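Local coordinates for protein acetyltransferase, GNAT family (Streptococcus pneumoniae, PDB 2I79) that probably transfers an acetyl group from acetyl-coenzyme A, which it binds, to an acceptor substrate, as a member of the GNAT acetyltransferase family, at residues 14-19 with 41-46; 19-24 with 71-76. All blocks are in the same frame, centred on the assembly; numbering follows the deposited sequence.

Contact 1: 14-19 with 41-46; sequences DAAELV and LTSEEM
M46 and V19 form the apolar centre of this helix-helix contact: V19 CG2 lies 3.6 Å from M46 CB, and the two side chains run past each other in opposite directions. M46 carries CG anti to its backbone N (chi1 -180°), which starts the chain toward helix 15-26; bends at chi2 and chi3 curl it round, bringing SD to 3.9 Å from L18 CD2 and CE near V19 CG2 and L18 CG. The L18 and M46 side chains cross at about a right angle. Beyond M46, L18 packs on L50 of helix 43-55 and L63 of strand 60-66.

Close packing against polar atoms makes up the second group. The methyl of A15 sits 3.3 Å from the carbonyl oxygen S43 O, and M46 CG lies 3.8 Å from A15 O. S43 OG, turned anti to its own carbonyl carbon (chi1 -67°), lies against A16, 3.3 Å from A16 CA, where the backbones come nearest. The other branch of V19, CG1, meets L41 O at 3.5 Å.

A side-chain hydrogen-bond pair lies within 41-46, where T42 and E45 build a capping box at the start of helix 43-55. E45 N donates almost straight to T42 OG1 (3.0 Å, 171°), and T42 N returns a bond to E45 OE1 on the anti side of the carboxylate.

With two small alanines and a serine at the interface, the helices can approach closely; their attachment is van der Waals contact, and the capping bonds serve to fix the end of one helix.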
loop_
_atom_site.group_PDB
_atom_site.type_symbol
_atom_site.label_atom_id
_atom_site.label_comp_id
_atom_site.label_asym_id
_atom_site.label_seq_id
_atom_site.Cartn_x
_atom_site.Cartn_y
_atom_site.Cartn_z
ATOM N N ASP A 14 6.180 -20.274 15.066
ATOM C CA ASP A 14 7.079 -20.164 13.930
ATOM C C ASP A 14 7.883 -18.839 13.862
ATOM O O ASP A 14 8.732 -18.687 12.986
ATOM C CB ASP A 14 6.289 -20.305 12.613
ATOM C CG ASP A 14 5.434 -21.574 12.567
ATOM O OD1 ASP A 14 5.897 -22.623 13.015
ATOM O OD2 ASP A 14 4.292 -21.522 12.068
ATOM N N ALA A 15 7.605 -17.886 14.743
ATOM C CA ALA A 15 8.149 -16.521 14.622
ATOM C C ALA A 15 9.667 -16.425 14.335
ATOM O O ALA A 15 10.100 -15.681 13.451
ATOM C CB ALA A 15 7.808 -15.737 15.893
ATOM N N ALA A 16 10.458 -17.174 15.092
ATOM C CA ALA A 16 11.916 -17.100 15.035
ATOM C C ALA A 16 12.419 -17.649 13.719
ATOM O O ALA A 16 13.297 -17.052 13.085
ATOM C CB ALA A 16 12.552 -17.884 16.256
ATOM N N GLU A 17 11.869 -18.798 13.317
ATOM C CA GLU A 17 12.257 -19.431 12.039
ATOM C C GLU A 17 11.825 -18.576 10.865
ATOM O O GLU A 17 12.541 -18.478 9.878
ATOM C CB GLU A 17 11.653 -20.820 11.881
ATOM C CG GLU A 17 12.182 -21.895 12.807
ATOM C CD GLU A 17 11.218 -23.096 12.875
ATOM O OE1 GLU A 17 11.189 -23.878 11.897
ATOM O OE2 GLU A 17 10.479 -23.226 13.881
ATOM N N LEU A 18 10.655 -17.960 10.972
ATOM C CA LEU A 18 10.150 -17.105 9.906
ATOM C C LEU A 18 10.992 -15.844 9.781
ATOM O O LEU A 18 11.257 -15.405 8.685
ATOM C CB LEU A 18 8.675 -16.761 10.140
ATOM C CG LEU A 18 7.994 -15.875 9.072
ATOM C CD1 LEU A 18 8.251 -16.369 7.610
ATOM C CD2 LEU A 18 6.532 -15.778 9.392
ATOM N N VAL A 19 11.421 -15.262 10.905
ATOM C CA VAL A 19 12.336 -14.119 10.857
ATOM C C VAL A 19 13.634 -14.543 10.168
ATOM O O VAL A 19 14.168 -13.842 9.312
ATOM C CB VAL A 19 12.636 -13.488 12.280
ATOM C CG1 VAL A 19 13.859 -12.516 12.210
ATOM C CG2 VAL A 19 11.432 -12.757 12.848
ATOM N N LEU A 41 12.596 -7.011 12.074
ATOM C CA LEU A 41 11.646 -7.437 13.088
ATOM C C LEU A 41 12.327 -8.485 13.941
ATOM O O LEU A 41 12.945 -9.405 13.421
ATOM C CB LEU A 41 10.407 -8.054 12.440
ATOM C CG LEU A 41 9.322 -7.175 11.826
ATOM C CD1 LEU A 41 8.202 -8.060 11.270
ATOM C CD2 LEU A 41 8.750 -6.192 12.824
ATOM N N THR A 42 12.221 -8.341 15.256
ATOM C CA THR A 42 12.694 -9.352 16.190
ATOM C C THR A 42 11.703 -10.536 16.189
ATOM O O THR A 42 10.557 -10.392 15.743
ATOM C CB THR A 42 12.714 -8.785 17.630
ATOM O OG1 THR A 42 11.368 -8.473 17.982
ATOM C CG2 THR A 42 13.566 -7.546 17.709
ATOM N N SER A 43 12.126 -11.675 16.732
ATOM C CA SER A 43 11.239 -12.837 16.846
ATOM C C SER A 43 9.966 -12.473 17.610
ATOM O O SER A 43 8.868 -12.945 17.288
ATOM C CB SER A 43 11.941 -14.009 17.540
ATOM O OG SER A 43 12.998 -14.524 16.743
ATOM N N GLU A 44 10.119 -11.600 18.608
ATOM C CA GLU A 44 9.013 -11.174 19.476
ATOM C C GLU A 44 7.998 -10.339 18.709
ATOM O O GLU A 44 6.780 -10.610 18.765
ATOM C CB GLU A 44 9.577 -10.436 20.698
ATOM C CG GLU A 44 10.460 -11.364 21.627
ATOM C CD GLU A 44 11.832 -11.854 21.022
ATOM O OE1 GLU A 44 12.487 -11.134 20.203
ATOM O OE2 GLU A 44 12.270 -12.983 21.405
ATOM N N GLU A 45 8.499 -9.381 17.926
ATOM C CA GLU A 45 7.656 -8.615 17.015
ATOM C C GLU A 45 6.967 -9.445 15.925
ATOM O O GLU A 45 5.841 -9.130 15.508
ATOM C CB GLU A 45 8.479 -7.503 16.348
ATOM C CG GLU A 45 8.879 -6.356 17.299
ATOM C CD GLU A 45 9.796 -5.342 16.633
ATOM O OE1 GLU A 45 10.580 -5.738 15.731
ATOM O OE2 GLU A 45 9.724 -4.141 17.001
ATOM N N MET A 46 7.634 -10.495 15.437
ATOM C CA MET A 46 6.997 -11.339 14.436
ATOM C C MET A 46 5.811 -12.096 15.041
ATOM O O MET A 46 4.812 -12.312 14.375
ATOM C CB MET A 46 7.988 -12.304 13.791
ATOM C CG MET A 46 7.342 -13.195 12.731
ATOM S SD MET A 46 6.783 -12.319 11.239
ATOM C CE MET A 46 8.362 -11.948 10.493
#

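Contact 2: 19-24 with 71-76; sequences VAFLNR and AGIVNI
The ring of F21 reaches down from helix 15-26 onto the backbone of strand 69-77, and here the packing is tight. CG stands anti to the backbone N (chi1 174°), directing the ring at the bend of the strand, where F21 CZ comes within 3.5 Å of A71 O and 3.7 Å of G72 CA. Farther along the same ring, F21 CE2 touches I73 CG2 at 3.9 Å; this methyl is anti to the carbonyl carbon of I73, which turns it toward the ring.

Opposite A64 of strand 60-66 the chain fits in two residues, A71 and G72, for one: a classic beta bulge. The strand belongs to the central mixed sheet of the GNAT fold; the F21 side chain is about 7 Å from bound acetyl-coenzyme A. The helix crosses the strand nearly at right angles (-97°), with the axes of the two short segments 9.5 Å apart. The A71 methyl points to the other side of the sheet, onto L103 of helix 103-117.

The looser part lies around L22, whose tip leans in so that CD2 meets I73 CG1 at 4.3 Å. More open still is R24, partly exposed, with NH2 in the plane of the F21 ring at its edge; its NH1 makes a weak, long ion pair with E28, and its side chain touches R97 and Y98.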
loop_
_atom_site.group_PDB
_atom_site.type_symbol
_atom_site.label_atom_id
_atom_site.label_comp_id
_atom_site.label_asym_id
_atom_site.label_seq_id
_atom_site.Cartn_x
_atom_site.Cartn_y
_atom_site.Cartn_z
ATOM N N VAL A 19 11.421 -15.262 10.905
ATOM C CA VAL A 19 12.336 -14.119 10.857
ATOM C C VAL A 19 13.634 -14.543 10.168
ATOM O O VAL A 19 14.168 -13.842 9.312
ATOM C CB VAL A 19 12.636 -13.488 12.280
ATOM C CG1 VAL A 19 13.859 -12.516 12.210
ATOM C CG2 VAL A 19 11.432 -12.757 12.848
ATOM N N ALA A 20 14.134 -15.719 10.542
ATOM C CA ALA A 20 15.378 -16.249 9.996
ATOM C C ALA A 20 15.297 -16.435 8.473
ATOM O O ALA A 20 16.203 -16.021 7.698
ATOM C CB ALA A 20 15.711 -17.560 10.691
ATOM N N PHE A 21 14.195 -17.048 8.031
ATOM C CA PHE A 21 13.956 -17.268 6.608
ATOM C C PHE A 21 13.849 -15.952 5.838
ATOM O O PHE A 21 14.381 -15.812 4.720
ATOM C CB PHE A 21 12.684 -18.097 6.415
ATOM C CG PHE A 21 12.290 -18.243 4.984
ATOM C CD1 PHE A 21 13.039 -19.055 4.120
ATOM C CD2 PHE A 21 11.223 -17.535 4.471
ATOM C CE1 PHE A 21 12.700 -19.159 2.802
ATOM C CE2 PHE A 21 10.899 -17.640 3.131
ATOM C CZ PHE A 21 11.632 -18.456 2.313
ATOM N N LEU A 22 13.164 -14.965 6.415
ATOM C CA LEU A 22 12.957 -13.721 5.674
ATOM C C LEU A 22 14.268 -12.955 5.570
ATOM O O LEU A 22 14.537 -12.344 4.578
ATOM C CB LEU A 22 11.842 -12.888 6.284
ATOM C CG LEU A 22 10.436 -13.454 6.030
ATOM C CD1 LEU A 22 9.436 -12.934 7.061
ATOM C CD2 LEU A 22 9.966 -13.140 4.578
ATOM N N ASN A 23 15.097 -13.041 6.595
ATOM C CA ASN A 23 16.442 -12.461 6.543
ATOM C C ASN A 23 17.310 -13.160 5.499
ATOM O O ASN A 23 18.069 -12.504 4.764
ATOM C CB ASN A 23 17.112 -12.526 7.919
ATOM C CG ASN A 23 16.658 -11.425 8.853
ATOM O OD1 ASN A 23 16.586 -11.597 10.093
ATOM N ND2 ASN A 23 16.369 -10.284 8.280
ATOM N N ARG A 24 17.150 -14.468 5.397
ATOM C CA ARG A 24 17.887 -15.221 4.364
ATOM C C ARG A 24 17.512 -14.757 2.966
ATOM O O ARG A 24 18.370 -14.363 2.214
ATOM C CB ARG A 24 17.684 -16.735 4.499
ATOM C CG ARG A 24 18.292 -17.533 3.333
ATOM C CD ARG A 24 18.353 -19.037 3.610
ATOM N NE ARG A 24 17.071 -19.759 3.393
ATOM C CZ ARG A 24 16.767 -20.606 2.388
ATOM N NH1 ARG A 24 17.612 -20.926 1.399
ATOM N NH2 ARG A 24 15.578 -21.172 2.386
ATOM N N ALA A 71 10.873 -23.141 3.604
ATOM C CA ALA A 71 11.414 -22.978 2.272
ATOM C C ALA A 71 10.727 -21.852 1.462
ATOM O O ALA A 71 11.292 -21.374 0.473
ATOM C CB ALA A 71 11.316 -24.306 1.514
ATOM N N GLY A 72 9.523 -21.452 1.891
ATOM C CA GLY A 72 8.743 -20.446 1.198
ATOM C C GLY A 72 7.603 -19.882 2.033
ATOM O O GLY A 72 7.177 -20.493 3.006
ATOM N N ILE A 73 7.148 -18.688 1.688
ATOM C CA ILE A 73 5.981 -18.084 2.329
ATOM C C ILE A 73 5.103 -17.383 1.316
ATOM O O ILE A 73 5.590 -16.865 0.315
ATOM C CB ILE A 73 6.363 -17.084 3.451
ATOM C CG1 ILE A 73 7.048 -15.833 2.900
ATOM C CG2 ILE A 73 7.235 -17.777 4.498
ATOM C CD1 ILE A 73 6.098 -14.602 2.855
ATOM N N VAL A 74 3.801 -17.426 1.554
ATOM C CA VAL A 74 2.861 -16.574 0.838
ATOM C C VAL A 74 2.092 -15.779 1.903
ATOM O O VAL A 74 1.657 -16.308 2.928
ATOM C CB VAL A 74 1.943 -17.344 -0.184
ATOM C CG1 VAL A 74 1.219 -18.504 0.445
ATOM C CG2 VAL A 74 0.924 -16.368 -0.854
ATOM N N ASN A 75 1.970 -14.483 1.652
ATOM C CA ASN A 75 1.362 -13.563 2.578
ATOM C C ASN A 75 0.216 -12.847 1.877
ATOM O O ASN A 75 0.387 -12.311 0.766
ATOM C CB ASN A 75 2.428 -12.576 2.986
ATOM C CG ASN A 75 2.298 -12.136 4.385
ATOM O OD1 ASN A 75 1.928 -10.990 4.649
ATOM N ND2 ASN A 75 2.580 -13.038 5.315
ATOM N N ILE A 76 -0.966 -12.885 2.473
ATOM C CA ILE A 76 -2.015 -11.952 2.079
ATOM C C ILE A 76 -2.254 -10.947 3.196
ATOM O O ILE A 76 -2.490 -11.306 4.346
ATOM C CB ILE A 76 -3.325 -12.620 1.724
ATOM C CG1 ILE A 76 -3.121 -13.616 0.578
ATOM C CG2 ILE A 76 -4.340 -11.546 1.362
ATOM C CD1 ILE A 76 -4.340 -14.462 0.309
#

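In the fold
Both contacts use helix 15-26 and share V19, which packs in contact 1 alone. Contact 2 is the core one: its five touching residues are all buried, and its centre lies about 8 Å from that of the chain; it seats the helix on the central sheet through an aromatic ring and branched aliphatics. Contact 1, about 16 Å from the chain's centre, is partly exposed and joins the same helix to helix 43-55 through V19, L18, M46 and small residues, beside a capped helix start. Their centres lie about 10 Å apart, and they meet directly where L18 CD1 packs 3.6 Å from I73 CG2 and M46 CE 3.7 Å from L22 CD1, so that the apolar sides of the two contacts join.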